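Csc2 (Thermofilum pendens, PDB 4TXD) binds zinc and, as the Cas7-family protein of the type I-D CRISPR system, probably binds RNA as part of prokaryotic immune defence. Local coordinates at residues R38-K43 with T251-V256; F57-A62 with G276-E281; A176-Q181 with I191-R196; R208-T213 with E232-P237; I242-L247 with K289-T294. All coordinates share one frame; numbering follows the deposited sequence. Where two conformers were deposited one is given.

Interaction 1: R38-K43 with T251-V256; sequences RSIGDK and TEPELV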
# COMPACT_ATOMS: atom_id res chain seq x y z
N ARG A 38 -8.19 -13.46 7.57
CA ARG A 38 -9.52 -13.87 7.19
C ARG A 38 -9.44 -14.94 6.14
O ARG A 38 -8.47 -15.05 5.48
CB ARG A 38 -10.33 -12.69 6.66
CG ARG A 38 -10.19 -11.41 7.44
CD ARG A 38 -10.80 -11.51 8.81
NE ARG A 38 -12.20 -11.83 8.74
CZ ARG A 38 -13.17 -10.94 8.79
NH1 ARG A 38 -14.41 -11.34 8.73
NH2 ARG A 38 -12.92 -9.66 8.93
N SER A 39 -10.48 -15.73 6.01
CA SER A 39 -10.52 -16.82 5.03
C SER A 39 -11.37 -16.44 3.84
O SER A 39 -12.45 -15.86 4.01
CB SER A 39 -11.06 -18.11 5.66
OG SER A 39 -10.45 -18.37 6.90
N ILE A 40 -10.90 -16.76 2.64
CA ILE A 40 -11.71 -16.61 1.44
C ILE A 40 -12.99 -17.42 1.63
O ILE A 40 -12.96 -18.56 2.08
CB ILE A 40 -10.96 -17.08 0.18
CG1 ILE A 40 -9.65 -16.29 0.01
CG2 ILE A 40 -11.83 -16.92 -1.06
CD1 ILE A 40 -8.75 -16.81 -1.12
N GLY A 41 -14.13 -16.81 1.31
CA GLY A 41 -15.40 -17.50 1.36
C GLY A 41 -16.15 -17.33 2.67
O GLY A 41 -17.32 -17.73 2.76
N ASP A 42 -15.49 -16.77 3.68
CA ASP A 42 -16.15 -16.48 4.94
C ASP A 42 -17.37 -15.60 4.70
O ASP A 42 -17.28 -14.57 4.04
CB ASP A 42 -15.19 -15.80 5.92
CG ASP A 42 -15.89 -15.29 7.18
OD1 ASP A 42 -16.93 -15.88 7.57
OD2 ASP A 42 -15.41 -14.31 7.78
N LYS A 43 -18.51 -16.02 5.25
CA LYS A 43 -19.75 -15.27 5.09
C LYS A 43 -19.63 -13.84 5.64
O LYS A 43 -20.29 -12.92 5.14
CB LYS A 43 -20.90 -16.01 5.79
N THR A 251 -7.10 -11.42 3.89
CA THR A 251 -6.79 -12.85 3.74
C THR A 251 -5.29 -13.03 3.53
O THR A 251 -4.57 -12.07 3.28
CB THR A 251 -7.51 -13.45 2.55
OG1 THR A 251 -7.05 -12.80 1.36
CG2 THR A 251 -9.04 -13.25 2.67
N GLU A 252 -4.84 -14.27 3.58
CA GLU A 252 -3.48 -14.62 3.33
C GLU A 252 -2.92 -14.08 2.03
O GLU A 252 -1.94 -13.41 2.06
CB GLU A 252 -3.26 -16.12 3.47
CG GLU A 252 -1.90 -16.61 3.05
CD GLU A 252 -1.57 -17.99 3.57
OE1 GLU A 252 -2.24 -18.52 4.46
OE2 GLU A 252 -0.59 -18.55 3.11
N PRO A 253 -3.54 -14.34 0.90
CA PRO A 253 -2.93 -13.81 -0.32
C PRO A 253 -2.99 -12.28 -0.46
O PRO A 253 -2.15 -11.68 -1.14
CB PRO A 253 -3.74 -14.47 -1.45
CG PRO A 253 -5.00 -14.91 -0.82
CD PRO A 253 -4.70 -15.20 0.61
N GLU A 254 -3.98 -11.66 0.17
CA GLU A 254 -4.07 -10.20 0.15
C GLU A 254 -2.89 -9.62 0.95
O GLU A 254 -2.21 -8.68 0.49
CB GLU A 254 -5.41 -9.75 0.71
CG GLU A 254 -6.57 -10.09 -0.22
CD GLU A 254 -7.94 -9.89 0.41
OE1 GLU A 254 -8.03 -9.51 1.60
OE2 GLU A 254 -8.94 -10.11 -0.29
N LEU A 255 -2.65 -10.18 2.12
CA LEU A 255 -1.53 -9.78 2.95
C LEU A 255 -0.19 -9.95 2.23
O LEU A 255 0.62 -9.02 2.19
CB LEU A 255 -1.50 -10.56 4.25
CG LEU A 255 -0.18 -10.30 5.00
CD1 LEU A 255 -0.38 -9.25 6.06
CD2 LEU A 255 0.37 -11.56 5.60
N VAL A 256 0.04 -11.14 1.70
CA VAL A 256 1.32 -11.41 1.05
C VAL A 256 1.51 -10.55 -0.18
O VAL A 256 2.60 -10.00 -0.39
CB VAL A 256 1.46 -12.90 0.67
CG1 VAL A 256 2.75 -13.12 -0.13
CG2 VAL A 256 1.44 -13.75 1.93
O HOH W 1 -6.56 -16.32 4.40
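Arg38 touches Thr251 with its backbone and CB, while its guanidinium leads away from that residue and takes Asp42 OD2 at its edge, in plane, as a 3.3 Å salt bridge from NH1. Its NH2 is held by Phe47 O and Asp249. The carboxylate of Glu254 is approached differently: Thr251 N donates to Glu254 OE1 over 3.1 Å from above the carboxylate plane, and Arg45 and Arg196 pair with the same acid, so two positive charges probably favour its ionised form.

No direct hydrogen bond joins the two segments. Arg38 O instead lies 3.3 Å from Thr251 CA in a CA-H...O contact, and Thr251 CG2 comes within 3.4 Å of the same oxygen. Water 1 bridges Arg38 O to Glu252 N, 2.8 Å from that nitrogen, and so engages an N-H at the start of helix 252-263. On the apolar side, Ile40 and Thr251 cross at about a right angle, with Ile40 CG1 4.1 Å from Thr251 CG2. Further out, Ile40 CD1 rests 4.2 Å from Pro253 CG. Helix 343-365 also touches Ile40, and Ser350 on it bonds to Thr251 OG1. The loop itself is shaped by a type II turn from Ser39 to Asp42, with Gly41 at its third position.

With OG1 lying between the backbone N and the carbonyl carbon (chi1 63°), Thr251 can accept from Glu254 N in a weak 3.5 Å bond. Together with the return bond to Glu254 OE1, this is the reciprocal pattern of a capping box, with Thr251 as N-cap of helix 252-263.

Interaction 2: F57-A62 with G276-E281; sequences FLVRAA and GTVRVE
Phe57 sets CG between its backbone N and carbonyl carbon (chi1 59°), the crowded position, and Val280 holds CG1 anti to its backbone N (chi1 178°); these turns bring Phe57 CD2 within 4.0 Å of Val280 CG1, an oblique approach to the ring. On the same face, Val59 CG1 packs 3.8 Å from Val278 CG1.

The two strands are antiparallel and regular. Leu58 with Glu281 and Arg60 with Arg279 are hydrogen-bonded pairs, bonded both ways: Leu58 N reaches Glu281 O at 2.9 Å, and Arg60 N reaches Arg279 O at 2.8 Å. A fifth bond, Ala62 N to Thr277 O, carries the pairing past the last bridge. Along the face with Leu58 and Arg60, the Glu281 side chain was deposited in two conformers; in the one described, Arg279 NH1 lies 3.2 Å from Glu281 OE2 as a salt bridge and Tyr307 bonds to OE1, so both pairings are doubtful for the other. The Tyr307 ring is also a cation-pi partner of Arg60.

Strand 52-61 lies between strands 240-247 and 277-288 of the seven-stranded antiparallel sheet, with helix 307-321 covering the Leu58 face through Tyr307, Lys311 and Leu314.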
# COMPACT_ATOMS: atom_id res chain seq x y z
N PHE A 57 8.81 -0.90 7.68
CA PHE A 57 9.64 -1.00 6.51
C PHE A 57 10.54 0.22 6.33
O PHE A 57 10.36 1.25 6.99
CB PHE A 57 8.77 -1.21 5.25
CG PHE A 57 7.76 -0.11 4.99
CD1 PHE A 57 6.52 -0.10 5.62
CD2 PHE A 57 8.05 0.91 4.08
CE1 PHE A 57 5.58 0.92 5.37
CE2 PHE A 57 7.12 1.93 3.82
CZ PHE A 57 5.89 1.93 4.47
N LEU A 58 11.52 0.08 5.46
CA LEU A 58 12.41 1.15 5.10
C LEU A 58 12.24 1.53 3.65
O LEU A 58 12.07 0.69 2.83
CB LEU A 58 13.86 0.73 5.30
CG LEU A 58 14.33 0.43 6.71
CD1 LEU A 58 15.80 0.06 6.74
CD2 LEU A 58 14.00 1.55 7.65
N VAL A 59 12.32 2.81 3.36
CA VAL A 59 12.38 3.31 2.01
C VAL A 59 13.69 4.05 1.81
O VAL A 59 13.97 5.03 2.51
CB VAL A 59 11.21 4.26 1.70
CG1 VAL A 59 11.26 4.70 0.23
CG2 VAL A 59 9.87 3.59 2.03
N ARG A 60 14.52 3.60 0.87
CA ARG A 60 15.77 4.29 0.63
C ARG A 60 15.85 4.89 -0.77
O ARG A 60 15.60 4.23 -1.78
CB ARG A 60 16.96 3.35 0.86
CG ARG A 60 18.27 4.10 0.99
CD ARG A 60 19.44 3.20 1.21
NE ARG A 60 20.59 3.97 1.66
CZ ARG A 60 21.83 3.49 1.74
NH1 ARG A 60 22.06 2.24 1.39
NH2 ARG A 60 22.82 4.26 2.17
N ALA A 61 16.20 6.17 -0.81
CA ALA A 61 16.41 6.89 -2.05
C ALA A 61 17.66 6.39 -2.80
O ALA A 61 18.78 6.54 -2.30
CB ALA A 61 16.53 8.38 -1.76
N ALA A 62 17.48 5.84 -3.99
CA ALA A 62 18.61 5.36 -4.80
C ALA A 62 19.33 6.53 -5.47
O ALA A 62 20.52 6.73 -5.29
CB ALA A 62 18.14 4.35 -5.85
N GLY A 276 11.13 9.40 -8.47
CA GLY A 276 12.50 8.93 -8.40
C GLY A 276 12.57 7.44 -8.15
O GLY A 276 11.54 6.75 -8.19
N THR A 277 13.77 6.94 -7.88
CA THR A 277 13.96 5.51 -7.65
C THR A 277 14.22 5.20 -6.18
O THR A 277 15.06 5.83 -5.54
CB THR A 277 15.15 4.99 -8.50
OG1 THR A 277 14.95 5.37 -9.86
CG2 THR A 277 15.26 3.48 -8.39
N VAL A 278 13.50 4.22 -5.65
CA VAL A 278 13.72 3.81 -4.28
C VAL A 278 14.02 2.32 -4.20
O VAL A 278 13.83 1.59 -5.17
CB VAL A 278 12.50 4.10 -3.36
CG1 VAL A 278 12.19 5.60 -3.35
CG2 VAL A 278 11.28 3.27 -3.80
N ARG A 279 14.49 1.91 -3.04
CA ARG A 279 14.51 0.52 -2.65
C ARG A 279 13.79 0.40 -1.31
O ARG A 279 14.07 1.13 -0.35
CB ARG A 279 15.94 -0.03 -2.55
CG ARG A 279 15.97 -1.50 -2.16
CD ARG A 279 17.37 -2.10 -2.19
NE ARG A 279 17.34 -3.50 -1.77
CZ ARG A 279 17.75 -3.94 -0.58
NH1 ARG A 279 18.26 -3.09 0.30
NH2 ARG A 279 17.67 -5.23 -0.29
N VAL A 280 12.82 -0.50 -1.27
CA VAL A 280 12.02 -0.69 -0.08
C VAL A 280 12.36 -2.03 0.53
O VAL A 280 12.50 -3.02 -0.19
CB VAL A 280 10.50 -0.64 -0.39
CG1 VAL A 280 9.68 -0.90 0.87
CG2 VAL A 280 10.12 0.71 -1.04
N GLU A 281 12.51 -2.07 1.84
CA GLU A 281 12.74 -3.33 2.55
C GLU A 281 11.75 -3.51 3.68
O GLU A 281 11.62 -2.64 4.54
CB GLU A 281 14.15 -3.39 3.12
CG GLU A 281 15.25 -3.07 2.15
CD GLU A 281 16.54 -2.81 2.88
OE1 GLU A 281 16.85 -1.63 3.15
OE2 GLU A 281 17.23 -3.80 3.21

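Interaction 3: A176-Q181 with I191-R196; sequences AALTEQ and IGIKTR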
# COMPACT_ATOMS: atom_id res chain seq x y z
N ALA A 176 -12.11 2.23 -3.05
CA ALA A 176 -12.70 2.82 -4.24
C ALA A 176 -14.04 3.44 -3.90
O ALA A 176 -14.72 3.00 -2.96
CB ALA A 176 -12.87 1.77 -5.35
N ALA A 177 -14.42 4.46 -4.66
CA ALA A 177 -15.75 5.05 -4.56
C ALA A 177 -16.59 4.54 -5.73
O ALA A 177 -16.33 4.89 -6.88
CB ALA A 177 -15.66 6.57 -4.56
N LEU A 178 -17.54 3.66 -5.43
CA LEU A 178 -18.31 2.99 -6.49
C LEU A 178 -19.72 3.56 -6.62
O LEU A 178 -20.34 3.99 -5.64
CB LEU A 178 -18.39 1.48 -6.22
CG LEU A 178 -17.03 0.79 -6.07
CD1 LEU A 178 -17.21 -0.72 -5.86
CD2 LEU A 178 -16.14 1.09 -7.28
N THR A 179 -20.22 3.58 -7.86
CA THR A 179 -21.55 4.08 -8.17
C THR A 179 -22.21 3.16 -9.20
O THR A 179 -21.69 2.08 -9.51
CB THR A 179 -21.54 5.51 -8.75
OG1 THR A 179 -20.92 5.49 -10.05
CG2 THR A 179 -20.81 6.49 -7.84
N GLU A 180 -23.33 3.62 -9.74
CA GLU A 180 -24.02 2.87 -10.79
C GLU A 180 -23.16 2.75 -12.05
O GLU A 180 -23.39 1.89 -12.89
CB GLU A 180 -25.36 3.54 -11.13
CG GLU A 180 -26.27 2.67 -11.97
CD GLU A 180 -27.56 3.38 -12.35
OE1 GLU A 180 -27.72 4.56 -11.97
OE2 GLU A 180 -28.40 2.76 -13.03
N GLN A 181 -22.16 3.61 -12.18
CA GLN A 181 -21.23 3.49 -13.30
C GLN A 181 -20.39 2.22 -13.22
O GLN A 181 -19.95 1.67 -14.23
CB GLN A 181 -20.32 4.72 -13.37
CG GLN A 181 -21.09 5.99 -13.65
CD GLN A 181 -20.25 7.04 -14.36
OE1 GLN A 181 -19.30 6.71 -15.07
NE2 GLN A 181 -20.60 8.31 -14.16
N ILE A 191 -21.41 3.58 -3.08
CA ILE A 191 -20.84 2.51 -2.28
C ILE A 191 -19.34 2.77 -2.11
O ILE A 191 -18.61 2.87 -3.10
CB ILE A 191 -21.08 1.13 -2.93
CG1 ILE A 191 -22.57 0.91 -3.19
CG2 ILE A 191 -20.49 0.04 -2.07
CD1 ILE A 191 -23.45 1.03 -1.94
N GLY A 192 -18.90 2.89 -0.87
CA GLY A 192 -17.50 3.19 -0.60
C GLY A 192 -16.76 1.99 -0.05
O GLY A 192 -17.21 1.33 0.87
N ILE A 193 -15.61 1.69 -0.65
CA ILE A 193 -14.68 0.73 -0.08
C ILE A 193 -13.52 1.51 0.53
O ILE A 193 -12.83 2.22 -0.18
CB ILE A 193 -14.11 -0.25 -1.12
CG1 ILE A 193 -15.24 -0.90 -1.94
CG2 ILE A 193 -13.23 -1.29 -0.45
CD1 ILE A 193 -14.72 -1.83 -3.02
N LYS A 194 -13.34 1.39 1.84
CA LYS A 194 -12.21 2.05 2.50
C LYS A 194 -10.99 1.14 2.50
O LYS A 194 -11.12 -0.08 2.56
CB LYS A 194 -12.56 2.44 3.94
CG LYS A 194 -13.48 3.66 4.05
CD LYS A 194 -13.70 4.04 5.51
CE LYS A 194 -12.94 5.29 5.89
NZ LYS A 194 -13.46 6.48 5.16
N THR A 195 -9.81 1.73 2.44
CA THR A 195 -8.58 0.92 2.43
C THR A 195 -8.43 0.06 3.69
O THR A 195 -8.73 0.49 4.82
CB THR A 195 -7.32 1.82 2.27
OG1 THR A 195 -6.16 0.98 2.15
CG2 THR A 195 -7.15 2.77 3.47
N ARG A 196 -7.98 -1.18 3.50
CA ARG A 196 -7.67 -2.07 4.61
C ARG A 196 -6.16 -2.03 4.88
O ARG A 196 -5.64 -2.77 5.71
CB ARG A 196 -8.15 -3.50 4.29
CG ARG A 196 -9.62 -3.77 4.72
CD ARG A 196 -10.12 -5.15 4.26
NE ARG A 196 -10.19 -5.21 2.81
CZ ARG A 196 -10.03 -6.30 2.07
NH1 ARG A 196 -9.79 -7.48 2.63
NH2 ARG A 196 -10.12 -6.18 0.75
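Ala176 and Leu178 pair with Ile193 and Ile191 in a small two-stranded antiparallel sheet, a hairpin whose strands are joined by a long irregular loop.

Main-chain hydrogen bonds do most of the work. Ala176 and Ile193 form one hydrogen-bonded pair: Ile193 N gives an almost straight bond to Ala176 O (2.8 Å, 172° at the hydrogen), whereas the return bond from Ala176 N to Ile193 O is more bent, at 3.0 Å. Leu178 and Ile191 form the second such pair, with Leu178 N 2.7 Å from Ile191 O. Between them Ala177 faces Gly192 as a non-hydrogen-bonded pair. Further along, Thr179 OG1 accepts from Gln181 N at 3.1 Å, closing an ST turn.

Apolar contacts gather on the face that carries Ala176, Leu178, Ile191 and Ile193. Helix 343-365 covers this face, Met358 touching Leu178 and Ile193, and Val362 touching Ile191; Phe186 from the connecting loop meets Leu178 and Ile191.

The zinc site is close by. The Ala176 side chain is about 4 Å from that of Cys171, which binds zinc together with Cys146, Asp165 and Cys168, and it lies about 7 Å from the metal. The hairpin therefore starts directly beside the zinc-binding segment.

Across the strands, Leu178 CG and Ile193 CG1 both lie anti to their own carbonyl carbons (chi1 -56° and -51°), which lets the branches meet at their ends, Leu178 CD1 3.9 Å from Ile193 CD1.

Interaction 4: R208-T213 with E232-P237; sequences RITPET and EVHVEP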
# COMPACT_ATOMS: atom_id res chain seq x y z
N ARG A 208 18.42 15.65 4.60
CA ARG A 208 19.41 15.63 3.53
C ARG A 208 18.72 16.08 2.26
O ARG A 208 18.25 15.26 1.46
CB ARG A 208 20.04 14.24 3.39
CG ARG A 208 21.02 13.92 4.53
CD ARG A 208 21.38 12.44 4.60
NE ARG A 208 22.00 11.94 3.37
CZ ARG A 208 22.37 10.68 3.18
NH1 ARG A 208 22.21 9.78 4.15
NH2 ARG A 208 22.92 10.32 2.02
N ILE A 209 18.59 17.40 2.12
CA ILE A 209 17.88 17.99 0.99
C ILE A 209 18.71 19.08 0.34
O ILE A 209 19.58 19.71 0.97
CB ILE A 209 16.50 18.56 1.38
CG1 ILE A 209 16.65 19.79 2.29
CG2 ILE A 209 15.63 17.47 2.04
CD1 ILE A 209 15.34 20.59 2.45
N THR A 210 18.46 19.30 -0.95
CA THR A 210 19.16 20.35 -1.66
C THR A 210 18.79 21.72 -1.06
O THR A 210 17.61 22.02 -0.89
CB THR A 210 18.82 20.34 -3.16
OG1 THR A 210 19.20 19.08 -3.73
CG2 THR A 210 19.60 21.46 -3.87
N PRO A 211 19.80 22.52 -0.71
CA PRO A 211 19.51 23.90 -0.27
C PRO A 211 18.90 24.68 -1.42
O PRO A 211 19.55 24.83 -2.45
CB PRO A 211 20.89 24.45 0.12
CG PRO A 211 21.76 23.25 0.31
CD PRO A 211 21.24 22.21 -0.64
N GLU A 212 17.66 25.14 -1.26
CA GLU A 212 16.90 25.71 -2.37
C GLU A 212 16.06 26.89 -1.94
O GLU A 212 15.22 26.77 -1.05
CB GLU A 212 15.99 24.65 -2.99
CG GLU A 212 15.13 25.21 -4.11
CD GLU A 212 15.97 26.01 -5.11
OE1 GLU A 212 15.86 27.26 -5.11
OE2 GLU A 212 16.74 25.40 -5.88
N THR A 213 16.23 28.02 -2.61
CA THR A 213 15.61 29.23 -2.17
C THR A 213 14.63 29.78 -3.21
O THR A 213 13.86 30.69 -2.93
CB THR A 213 16.71 30.18 -1.67
OG1 THR A 213 16.61 30.30 -0.27
CG2 THR A 213 16.69 31.51 -2.30
N GLU A 232 8.48 22.15 -3.31
CA GLU A 232 9.31 21.15 -3.95
C GLU A 232 10.58 20.88 -3.14
O GLU A 232 11.20 21.77 -2.69
CB GLU A 232 9.66 21.53 -5.39
CG GLU A 232 10.58 20.55 -6.05
CD GLU A 232 10.64 20.67 -7.56
OE1 GLU A 232 9.70 21.09 -8.19
OE2 GLU A 232 11.67 20.30 -8.11
N VAL A 233 10.89 19.62 -2.95
CA VAL A 233 12.02 19.20 -2.17
C VAL A 233 12.82 18.15 -2.90
O VAL A 233 12.28 17.23 -3.39
CB VAL A 233 11.57 18.63 -0.83
CG1 VAL A 233 12.75 18.14 -0.04
CG2 VAL A 233 10.81 19.65 -0.03
N HIS A 234 14.12 18.31 -2.91
CA HIS A 234 14.99 17.33 -3.51
C HIS A 234 15.74 16.58 -2.44
O HIS A 234 16.61 17.11 -1.83
CB HIS A 234 15.96 17.98 -4.48
CG HIS A 234 15.30 18.67 -5.61
ND1 HIS A 234 15.96 19.48 -6.50
CD2 HIS A 234 14.01 18.67 -6.00
CE1 HIS A 234 15.11 19.94 -7.39
NE2 HIS A 234 13.92 19.47 -7.11
N VAL A 235 15.34 15.34 -2.23
CA VAL A 235 15.92 14.49 -1.19
C VAL A 235 17.17 13.79 -1.73
O VAL A 235 17.14 13.23 -2.84
CB VAL A 235 14.89 13.46 -0.70
CG1 VAL A 235 15.45 12.62 0.43
CG2 VAL A 235 13.59 14.16 -0.27
N GLU A 236 18.26 13.82 -0.98
CA GLU A 236 19.55 13.35 -1.49
C GLU A 236 19.65 11.83 -1.49
O GLU A 236 19.07 11.18 -0.65
CB GLU A 236 20.70 13.97 -0.68
CG GLU A 236 20.85 15.45 -0.98
CD GLU A 236 21.80 16.16 -0.06
OE1 GLU A 236 22.21 15.57 0.95
OE2 GLU A 236 22.13 17.32 -0.38
N PRO A 237 20.41 11.27 -2.45
CA PRO A 237 20.59 9.81 -2.55
C PRO A 237 21.04 9.23 -1.22
O PRO A 237 21.81 9.87 -0.50
CB PRO A 237 21.69 9.67 -3.61
CG PRO A 237 21.53 10.90 -4.48
CD PRO A 237 21.05 12.01 -3.55
O HOH W 2 23.30 13.21 1.47
O HOH W 3 22.35 19.03 1.79
O HOH W 4 15.22 20.78 -1.69
O HOH W 5 21.66 18.21 -2.84
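Glu236 leans over the backbone of Arg208, and its side chain can be followed outward from there. CB lies 3.5 Å from Arg208 O, and CG stays close to the same oxygen. CD then passes over the carbonyl carbon of Arg208, the two side chains crossing at about a right angle, and the carboxylate divides: OE1 comes within 3.5 Å of Arg208 CB, while OE2 is turned toward Ile209 O and Thr210. The guanidinium and carboxylate make no direct salt bridge. Water 2 mediates instead, accepting from Arg208 NE at 2.6 Å and donating to Glu236 OE1 at 2.7 Å; Gln206 holds Arg208 NH1. Water 5 links Glu236 OE2, 2.7 Å away, to Thr210 OG1. Were this glutamate an alanine, waters 2 and 5 would probably lose the carboxylate that accepts from them, and Arg208 NE the charge bridged to it by water 2.

Alongside these water-mediated links the backbones bond directly. Glu236 N donates to Arg208 O at 2.8 Å, and Thr210 N donates to His234 O at 3.0 Å. Ile209 CG2 packs 3.6 Å from Val233 CG1, and Pro90 of strand 85-92 touches Ile209 as well. Thr210 OG1 sits at the edge of the His234 ring, whose NE2 gives an in-plane hydrogen bond to the anti lone pair of Glu232 OE2.

Ile209 and Val235 thus form a single beta bridge, by which an irregular loop attaches to strand 232-235, the outermost strand on this side of a three-stranded antiparallel sheet.

Interaction 5: I242-L247 with K289-T294; sequences IGRAEL and KYASTT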
# COMPACT_ATOMS: atom_id res chain seq x y z
N ILE A 242 11.64 5.83 7.43
CA ILE A 242 11.04 4.77 8.18
C ILE A 242 9.53 4.78 8.01
O ILE A 242 8.91 5.77 8.24
CB ILE A 242 11.37 4.85 9.66
CG1 ILE A 242 12.87 4.75 9.87
CG2 ILE A 242 10.67 3.75 10.42
CD1 ILE A 242 13.31 5.02 11.25
N GLY A 243 8.98 3.66 7.59
CA GLY A 243 7.56 3.55 7.30
C GLY A 243 6.86 2.51 8.15
O GLY A 243 7.49 1.58 8.67
N ARG A 244 5.56 2.68 8.31
CA ARG A 244 4.73 1.70 9.01
C ARG A 244 3.35 1.68 8.37
O ARG A 244 2.81 2.74 7.99
CB ARG A 244 4.61 2.04 10.51
CG ARG A 244 3.87 0.98 11.35
CD ARG A 244 3.60 1.48 12.76
NE ARG A 244 2.47 2.39 12.78
CZ ARG A 244 1.25 2.08 13.22
NH1 ARG A 244 1.01 0.88 13.74
NH2 ARG A 244 0.29 2.99 13.16
N ALA A 245 2.77 0.49 8.25
CA ALA A 245 1.40 0.35 7.79
C ALA A 245 0.63 -0.60 8.70
O ALA A 245 1.22 -1.49 9.33
CB ALA A 245 1.36 -0.13 6.35
N GLU A 246 -0.68 -0.38 8.80
CA GLU A 246 -1.56 -1.31 9.50
C GLU A 246 -2.46 -2.02 8.48
O GLU A 246 -3.11 -1.37 7.66
CB GLU A 246 -2.39 -0.59 10.56
CG GLU A 246 -1.57 -0.18 11.77
CD GLU A 246 -2.41 0.45 12.86
OE1 GLU A 246 -3.66 0.41 12.75
OE2 GLU A 246 -1.84 0.99 13.83
N LEU A 247 -2.44 -3.35 8.52
CA LEU A 247 -3.17 -4.19 7.57
C LEU A 247 -4.28 -4.89 8.34
O LEU A 247 -4.00 -5.62 9.29
CB LEU A 247 -2.23 -5.20 6.90
CG LEU A 247 -1.37 -4.71 5.74
CD1 LEU A 247 -0.51 -3.50 6.11
CD2 LEU A 247 -0.49 -5.85 5.20
N LYS A 289 -4.18 -6.53 18.84
CA LYS A 289 -5.40 -5.76 18.97
C LYS A 289 -5.08 -4.29 18.85
O LYS A 289 -5.80 -3.54 18.20
CB LYS A 289 -6.09 -6.05 20.30
CG LYS A 289 -7.35 -5.23 20.52
CD LYS A 289 -8.06 -5.63 21.81
CE LYS A 289 -9.30 -4.78 22.03
NZ LYS A 289 -10.01 -5.15 23.29
N TYR A 290 -3.98 -3.88 19.47
CA TYR A 290 -3.52 -2.50 19.41
C TYR A 290 -2.12 -2.39 18.81
O TYR A 290 -1.31 -3.31 18.93
CB TYR A 290 -3.55 -1.85 20.79
CG TYR A 290 -4.91 -1.84 21.45
CD1 TYR A 290 -5.92 -1.00 21.00
CD2 TYR A 290 -5.19 -2.67 22.53
CE1 TYR A 290 -7.17 -0.98 21.60
CE2 TYR A 290 -6.44 -2.67 23.14
CZ TYR A 290 -7.42 -1.82 22.67
OH TYR A 290 -8.65 -1.80 23.28
N ALA A 291 -1.84 -1.27 18.17
CA ALA A 291 -0.54 -1.03 17.57
C ALA A 291 0.53 -0.91 18.65
O ALA A 291 0.26 -0.43 19.74
CB ALA A 291 -0.57 0.23 16.71
N SER A 292 1.74 -1.34 18.34
CA SER A 292 2.81 -1.30 19.33
C SER A 292 3.77 -0.13 19.09
O SER A 292 4.55 0.22 19.97
CB SER A 292 3.56 -2.63 19.34
OG SER A 292 4.12 -2.90 18.06
N THR A 293 3.70 0.48 17.91
CA THR A 293 4.64 1.57 17.59
C THR A 293 4.09 2.47 16.48
O THR A 293 2.97 2.27 16.02
CB THR A 293 6.03 1.00 17.20
OG1 THR A 293 6.98 2.07 17.10
CG2 THR A 293 5.99 0.22 15.88
N THR A 294 4.86 3.49 16.09
CA THR A 294 4.47 4.37 14.98
C THR A 294 5.71 4.74 14.20
O THR A 294 6.81 4.76 14.77
CB THR A 294 3.76 5.69 15.43
OG1 THR A 294 4.70 6.56 16.06
CG2 THR A 294 2.57 5.43 16.38
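Arg244 presses one face of its guanidinium against the carbonyl of Thr293, whose O sits 3.0 Å above the plane, offset toward the rim; the angles rule out a hydrogen bond, so this is packing over a flat cation. CG anti to the backbone N (chi1 -174°) and a bend at chi3 (78°) lay the group across the loop. At its edge, NH1 and NH2 both grip Glu246 OE2, at 2.9 and 3.0 Å, with the oxygen in the guanidinium plane. The methyl of Ala291 closes the compact part of the contact, its CB 3.2 Å from Glu246 OE2 and 3.4 Å from Arg244 NH1.

Thr294 touches through its backbone, CA lying 3.6 Å from Arg244 NE, while its CB points away from the strand and its side chain makes the looser part; OG1 caps the next helix through Asp297 N. Tyr290 belongs to the exposed side of the loop.

The charges are answered by neighbours. Asp200 and Glu54 also pair with Arg244, and Arg52 pairs with Glu246 OE1. With an alanine in place of Arg244, Glu246, Asp200 and Glu54 would probably be left as a cluster of acids without the arginine they share, with a gap under the Thr293 carbonyl.

Strand 240-247 lies here between strands 197-204 and 52-61, and the loop 289-294 passes over it from the end of strand 277-288 to helix 295-301.

How the interactions relate
Interactions 2 and 5 share the seven-stranded antiparallel sheet, where strands 52-61 and 240-247 are neighbours; their centres are 19 Å apart, and Phe57 O lies 2.8 Å from Gly243 N, a probable hydrogen bond. The 251-256 segment of interaction 1 begins helix 252-263, which follows strand 240-247, and Leu255 packs on Leu247 of interaction 5. A salt bridge from Glu254 to Arg196 joins interaction 1 to interaction 3, beside the zinc site. Interaction 4 lies across the chain's centre from interaction 1, about 42 Å away between centres, and touches interaction 2 through Pro237. Interactions 3 and 4 nest within the loops closed by 1 and 2, consistent with zinc-binding and looped parts elaborating a central, probably RRM-like sheet.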